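SspB protein (Streptomyces clavuligerus, PDB 6JUF) probably acts as a metal-dependent DNase of the Ssp phosphorothioation-sensing system, which defends bacteria against phages. Local coordinates at residues A278-Q290 with L300-V313. Sequence-based numbering, arbitrary orientation.
Sequences ALEKVAASHQELQ and LTFTSGPFDLAWDV
Gln290 and Thr301 pair at the open end of the antiparallel beta hairpin formed by strands 289-293 and 298-302, where helix 272-285 leads in and helix 306-317 leads out. As a hydrogen-bonded pair they exchange two backbone bonds: Thr301 N to Gln290 O is short at 2.8 Å and nearly straight (172°), while Gln290 N to Thr301 O is 3.1 Å. Leu289 and Phe302 form the adjacent non-hydrogen-bonded pair. Beyond them Thr303 N donates to Glu288 O, which also accepts a bond from a water that meets Thr301 OG1, so this carbonyl at the hairpin mouth is gripped twice.

Inside, Leu289 CD2 lies 3.8 Å from Phe302 CB and 4.0 Å from Leu309 CD1, tying the hairpin to the outgoing helix. Val282 CG1 and Val313 CG2 meet end-on at 4.0 Å. With CG1 of Val313 anti to the backbone N (chi1 167°), its other methyl, CG2, lies over one face of the His286 ring in a CH-pi contact, 4.0 Å from the centroid. NE2 of that ring is hydrogen-bonded to Glu316, and ND1 makes a weak, long bond to Glu288 OE2. Glu288 bends at chi2 (101°), laying its carboxylate against Leu309 CD2; a water donates to both Glu288 OE1 and Asp312 OD2, bridging the two acids, and Asp312 also forms a salt bridge with Arg322.

Strand 298-302 is central in its three-stranded sheet, where backbone hydrogen bonds join Leu300 to Ile252 and Phe302 to Gly250 of strand 250-253. Leu279 packs on Leu300 and on helix 254-259, while Ala310 faces helix 231-243.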
loop_
_atom_site.group_PDB
_atom_site.type_symbol
_atom_site.label_atom_id
_atom_site.label_comp_id
_atom_site.label_asym_id
_atom_site.label_seq_id
_atom_site.Cartn_x
_atom_site.Cartn_y
_atom_site.Cartn_z
ATOM N N ALA B 278 -21.511 -7.537 14.096
ATOM C CA ALA B 278 -21.135 -8.113 12.795
ATOM C C ALA B 278 -21.852 -9.441 12.574
ATOM O O ALA B 278 -22.343 -9.704 11.464
ATOM C CB ALA B 278 -19.632 -8.312 12.710
ATOM N N LEU B 279 -21.918 -10.288 13.615
ATOM C CA LEU B 279 -22.519 -11.603 13.446
ATOM C C LEU B 279 -24.039 -11.456 13.224
ATOM O O LEU B 279 -24.656 -12.259 12.538
ATOM C CB LEU B 279 -22.214 -12.486 14.662
ATOM C CG LEU B 279 -20.758 -12.892 14.867
ATOM C CD1 LEU B 279 -20.593 -13.613 16.200
ATOM C CD2 LEU B 279 -20.219 -13.693 13.696
ATOM N N GLU B 280 -24.607 -10.412 13.798
ATOM C CA GLU B 280 -26.069 -10.225 13.606
ATOM C C GLU B 280 -26.365 -9.894 12.165
ATOM O O GLU B 280 -27.328 -10.377 11.568
ATOM C CB GLU B 280 -26.566 -9.108 14.509
ATOM C CG GLU B 280 -26.557 -9.592 15.962
ATOM C CD GLU B 280 -27.333 -8.739 16.924
ATOM O OE1 GLU B 280 -27.837 -9.328 17.884
ATOM O OE2 GLU B 280 -27.470 -7.510 16.738
ATOM N N LYS B 281 -25.557 -8.983 11.606
ATOM C CA LYS B 281 -25.716 -8.596 10.210
ATOM C C LYS B 281 -25.548 -9.771 9.275
ATOM O O LYS B 281 -26.348 -9.987 8.378
ATOM C CB LYS B 281 -24.729 -7.459 9.885
ATOM C CG LYS B 281 -25.015 -6.780 8.567
ATOM C CD LYS B 281 -24.090 -5.592 8.488
ATOM C CE LYS B 281 -23.716 -5.239 7.059
ATOM N NZ LYS B 281 -22.834 -4.035 7.204
ATOM N N VAL B 282 -24.578 -10.626 9.570
ATOM C CA VAL B 282 -24.293 -11.763 8.704
ATOM C C VAL B 282 -25.302 -12.877 8.892
ATOM O O VAL B 282 -25.757 -13.450 7.920
ATOM C CB VAL B 282 -22.830 -12.201 8.869
ATOM C CG1 VAL B 282 -22.509 -13.414 8.001
ATOM C CG2 VAL B 282 -21.909 -11.069 8.448
ATOM N N ALA B 283 -25.739 -13.121 10.137
ATOM C CA ALA B 283 -26.766 -14.120 10.441
ATOM C C ALA B 283 -28.092 -13.808 9.805
ATOM O O ALA B 283 -28.841 -14.731 9.500
ATOM C CB ALA B 283 -26.979 -14.267 11.939
ATOM N N ALA B 284 -28.397 -12.528 9.585
ATOM C CA ALA B 284 -29.679 -12.185 8.969
ATOM C C ALA B 284 -29.808 -12.733 7.539
ATOM O O ALA B 284 -30.928 -13.058 7.110
ATOM C CB ALA B 284 -29.897 -10.692 8.992
ATOM N N SER B 285 -28.665 -12.882 6.860
ATOM C CA SER B 285 -28.552 -13.358 5.479
ATOM C C SER B 285 -28.393 -14.881 5.396
ATOM O O SER B 285 -28.538 -15.458 4.321
ATOM C CB SER B 285 -27.250 -12.745 4.871
ATOM O OG SER B 285 -27.464 -11.443 4.472
ATOM N N HIS B 286 -27.996 -15.512 6.506
ATOM C CA HIS B 286 -27.578 -16.928 6.479
ATOM C C HIS B 286 -28.446 -17.699 7.435
ATOM O O HIS B 286 -28.283 -17.535 8.660
ATOM C CB HIS B 286 -26.104 -17.039 6.898
ATOM C CG HIS B 286 -25.143 -16.728 5.778
ATOM N ND1 HIS B 286 -24.586 -17.691 4.974
ATOM C CD2 HIS B 286 -24.638 -15.506 5.336
ATOM C CE1 HIS B 286 -23.793 -17.091 4.073
ATOM N NE2 HIS B 286 -23.841 -15.776 4.262
ATOM N N GLN B 287 -29.347 -18.534 6.925
ATOM C CA GLN B 287 -30.282 -19.228 7.777
ATOM C C GLN B 287 -29.553 -20.230 8.675
ATOM O O GLN B 287 -30.062 -20.528 9.769
ATOM C CB GLN B 287 -31.388 -19.868 6.937
ATOM C CG GLN B 287 -32.624 -20.245 7.788
ATOM C CD GLN B 287 -32.536 -21.642 8.368
ATOM O OE1 GLN B 287 -31.855 -22.508 7.805
ATOM N NE2 GLN B 287 -33.244 -21.882 9.497
ATOM N N GLU B 288 -28.344 -20.641 8.278
ATOM C CA GLU B 288 -27.534 -21.618 8.999
ATOM C C GLU B 288 -26.885 -21.020 10.245
ATOM O O GLU B 288 -26.356 -21.740 11.085
ATOM C CB GLU B 288 -26.418 -22.202 8.131
ATOM C CG GLU B 288 -26.818 -22.742 6.756
ATOM C CD GLU B 288 -26.493 -21.750 5.599
ATOM O OE1 GLU B 288 -26.268 -22.258 4.440
ATOM O OE2 GLU B 288 -26.468 -20.463 5.846
ATOM N N LEU B 289 -26.944 -19.702 10.403
ATOM C CA LEU B 289 -26.275 -19.046 11.514
ATOM C C LEU B 289 -27.298 -18.349 12.400
ATOM O O LEU B 289 -28.214 -17.716 11.921
ATOM C CB LEU B 289 -25.261 -17.983 11.009
ATOM C CG LEU B 289 -24.189 -18.533 10.061
ATOM C CD1 LEU B 289 -23.321 -17.359 9.612
ATOM C CD2 LEU B 289 -23.326 -19.645 10.690
ATOM N N GLN B 290 -27.114 -18.463 13.711
ATOM C CA GLN B 290 -27.953 -17.716 14.675
ATOM C C GLN B 290 -27.105 -17.199 15.830
ATOM O O GLN B 290 -26.047 -17.712 16.146
ATOM C CB GLN B 290 -29.096 -18.577 15.274
ATOM C CG GLN B 290 -30.151 -18.944 14.246
ATOM C CD GLN B 290 -31.404 -19.545 14.901
ATOM O OE1 GLN B 290 -31.440 -19.760 16.109
ATOM N NE2 GLN B 290 -32.445 -19.743 14.122
ATOM N N LEU B 300 -22.759 -17.861 19.076
ATOM C CA LEU B 300 -22.995 -18.085 17.644
ATOM C C LEU B 300 -23.219 -19.568 17.390
ATOM O O LEU B 300 -22.401 -20.422 17.791
ATOM C CB LEU B 300 -21.782 -17.603 16.856
ATOM C CG LEU B 300 -21.658 -17.977 15.361
ATOM C CD1 LEU B 300 -22.718 -17.235 14.551
ATOM C CD2 LEU B 300 -20.234 -17.646 14.867
ATOM N N THR B 301 -24.355 -19.905 16.761
ATOM C CA THR B 301 -24.630 -21.274 16.411
ATOM C C THR B 301 -24.520 -21.471 14.907
ATOM O O THR B 301 -24.798 -20.535 14.119
ATOM C CB THR B 301 -25.999 -21.728 16.920
ATOM O OG1 THR B 301 -27.044 -21.073 16.179
ATOM C CG2 THR B 301 -26.084 -21.462 18.441
ATOM N N PHE B 302 -24.152 -22.681 14.511
ATOM C CA PHE B 302 -24.096 -23.050 13.102
ATOM C C PHE B 302 -24.642 -24.482 12.900
ATOM O O PHE B 302 -24.277 -25.385 13.677
ATOM C CB PHE B 302 -22.627 -22.908 12.542
ATOM C CG PHE B 302 -21.537 -23.275 13.568
ATOM C CD1 PHE B 302 -21.058 -22.287 14.460
ATOM C CD2 PHE B 302 -21.022 -24.574 13.662
ATOM C CE1 PHE B 302 -20.109 -22.635 15.415
ATOM C CE2 PHE B 302 -20.059 -24.882 14.634
ATOM C CZ PHE B 302 -19.607 -23.908 15.495
ATOM N N THR B 303 -25.526 -24.661 11.901
ATOM C CA THR B 303 -26.296 -25.938 11.754
ATOM C C THR B 303 -25.499 -26.932 10.914
ATOM O O THR B 303 -25.954 -28.064 10.664
ATOM C CB THR B 303 -27.643 -25.693 11.065
ATOM O OG1 THR B 303 -27.429 -25.042 9.781
ATOM C CG2 THR B 303 -28.587 -24.871 11.934
ATOM N N SER B 304 -24.313 -26.503 10.449
ATOM C CA SER B 304 -23.415 -27.415 9.750
ATOM C C SER B 304 -21.997 -26.980 9.979
ATOM O O SER B 304 -21.767 -26.023 10.731
ATOM C CB SER B 304 -23.748 -27.541 8.238
ATOM O OG SER B 304 -23.519 -26.318 7.532
ATOM N N GLY B 305 -21.035 -27.710 9.424
ATOM C CA GLY B 305 -19.610 -27.505 9.715
ATOM C C GLY B 305 -19.215 -26.052 9.525
ATOM O O GLY B 305 -19.492 -25.456 8.478
ATOM N N PRO B 306 -18.506 -25.481 10.482
ATOM C CA PRO B 306 -18.233 -24.043 10.378
ATOM C C PRO B 306 -17.187 -23.640 9.336
ATOM O O PRO B 306 -17.199 -22.463 8.880
ATOM C CB PRO B 306 -17.766 -23.659 11.778
ATOM C CG PRO B 306 -17.233 -24.948 12.344
ATOM C CD PRO B 306 -18.175 -26.008 11.807
ATOM N N PHE B 307 -16.265 -24.509 8.993
ATOM C CA PHE B 307 -15.295 -24.151 7.984
ATOM C C PHE B 307 -15.941 -23.833 6.646
ATOM O O PHE B 307 -15.579 -22.807 6.016
ATOM C CB PHE B 307 -14.255 -25.255 7.822
ATOM C CG PHE B 307 -13.116 -24.870 6.934
ATOM C CD1 PHE B 307 -12.023 -24.217 7.491
ATOM C CD2 PHE B 307 -13.152 -25.132 5.563
ATOM C CE1 PHE B 307 -10.927 -23.853 6.699
ATOM C CE2 PHE B 307 -12.070 -24.816 4.738
ATOM C CZ PHE B 307 -10.952 -24.155 5.310
ATOM N N ASP B 308 -16.883 -24.674 6.175
ATOM C CA ASP B 308 -17.490 -24.423 4.869
ATOM C C ASP B 308 -18.330 -23.167 4.954
ATOM O O ASP B 308 -18.443 -22.396 3.941
ATOM C CB ASP B 308 -18.355 -25.625 4.387
ATOM C CG ASP B 308 -17.507 -26.826 3.976
ATOM O OD1 ASP B 308 -16.286 -26.678 3.732
ATOM O OD2 ASP B 308 -18.052 -27.943 3.891
ATOM N N LEU B 309 -18.978 -22.957 6.093
ATOM C CA LEU B 309 -19.819 -21.756 6.233
ATOM C C LEU B 309 -18.933 -20.508 6.254
ATOM O O LEU B 309 -19.288 -19.489 5.696
ATOM C CB LEU B 309 -20.734 -21.803 7.472
ATOM C CG LEU B 309 -21.773 -22.957 7.389
ATOM C CD1 LEU B 309 -22.406 -23.078 8.779
ATOM C CD2 LEU B 309 -22.774 -22.524 6.320
ATOM N N ALA B 310 -17.783 -20.595 6.904
ATOM C CA ALA B 310 -16.874 -19.495 6.944
ATOM C C ALA B 310 -16.514 -19.077 5.519
ATOM O O ALA B 310 -16.470 -17.876 5.236
ATOM C CB ALA B 310 -15.593 -19.885 7.707
ATOM N N TRP B 311 -16.218 -20.040 4.664
ATOM C CA TRP B 311 -15.899 -19.740 3.313
ATOM C C TRP B 311 -17.064 -19.256 2.470
ATOM O O TRP B 311 -16.816 -18.530 1.531
ATOM C CB TRP B 311 -15.121 -20.889 2.663
ATOM C CG TRP B 311 -13.692 -20.736 3.062
ATOM C CD1 TRP B 311 -13.032 -21.293 4.150
ATOM C CD2 TRP B 311 -12.717 -19.916 2.401
ATOM N NE1 TRP B 311 -11.748 -20.886 4.185
ATOM C CE2 TRP B 311 -11.492 -20.056 3.158
ATOM C CE3 TRP B 311 -12.733 -19.099 1.275
ATOM C CZ2 TRP B 311 -10.326 -19.371 2.809
ATOM C CZ3 TRP B 311 -11.574 -18.448 0.899
ATOM C CH2 TRP B 311 -10.382 -18.565 1.670
ATOM N N ASP B 312 -18.290 -19.710 2.687
ATOM C CA ASP B 312 -19.443 -19.067 2.027
ATOM C C ASP B 312 -19.466 -17.589 2.357
ATOM O O ASP B 312 -19.642 -16.754 1.468
ATOM C CB ASP B 312 -20.771 -19.701 2.440
ATOM C CG ASP B 312 -20.936 -21.129 1.932
ATOM O OD1 ASP B 312 -20.222 -21.485 0.964
ATOM O OD2 ASP B 312 -21.734 -21.893 2.533
ATOM N N VAL B 313 -19.344 -17.261 3.636
ATOM C CA VAL B 313 -19.453 -15.878 4.094
ATOM C C VAL B 313 -18.287 -15.063 3.493
ATOM O O VAL B 313 -18.463 -13.962 2.995
ATOM C CB VAL B 313 -19.343 -15.845 5.635
ATOM C CG1 VAL B 313 -19.117 -14.435 6.189
ATOM C CG2 VAL B 313 -20.604 -16.419 6.266
HETATM O O HOH W 1 -24.225 -20.537 3.009
HETATM O O HOH W 2 -27.618 -21.974 13.656
#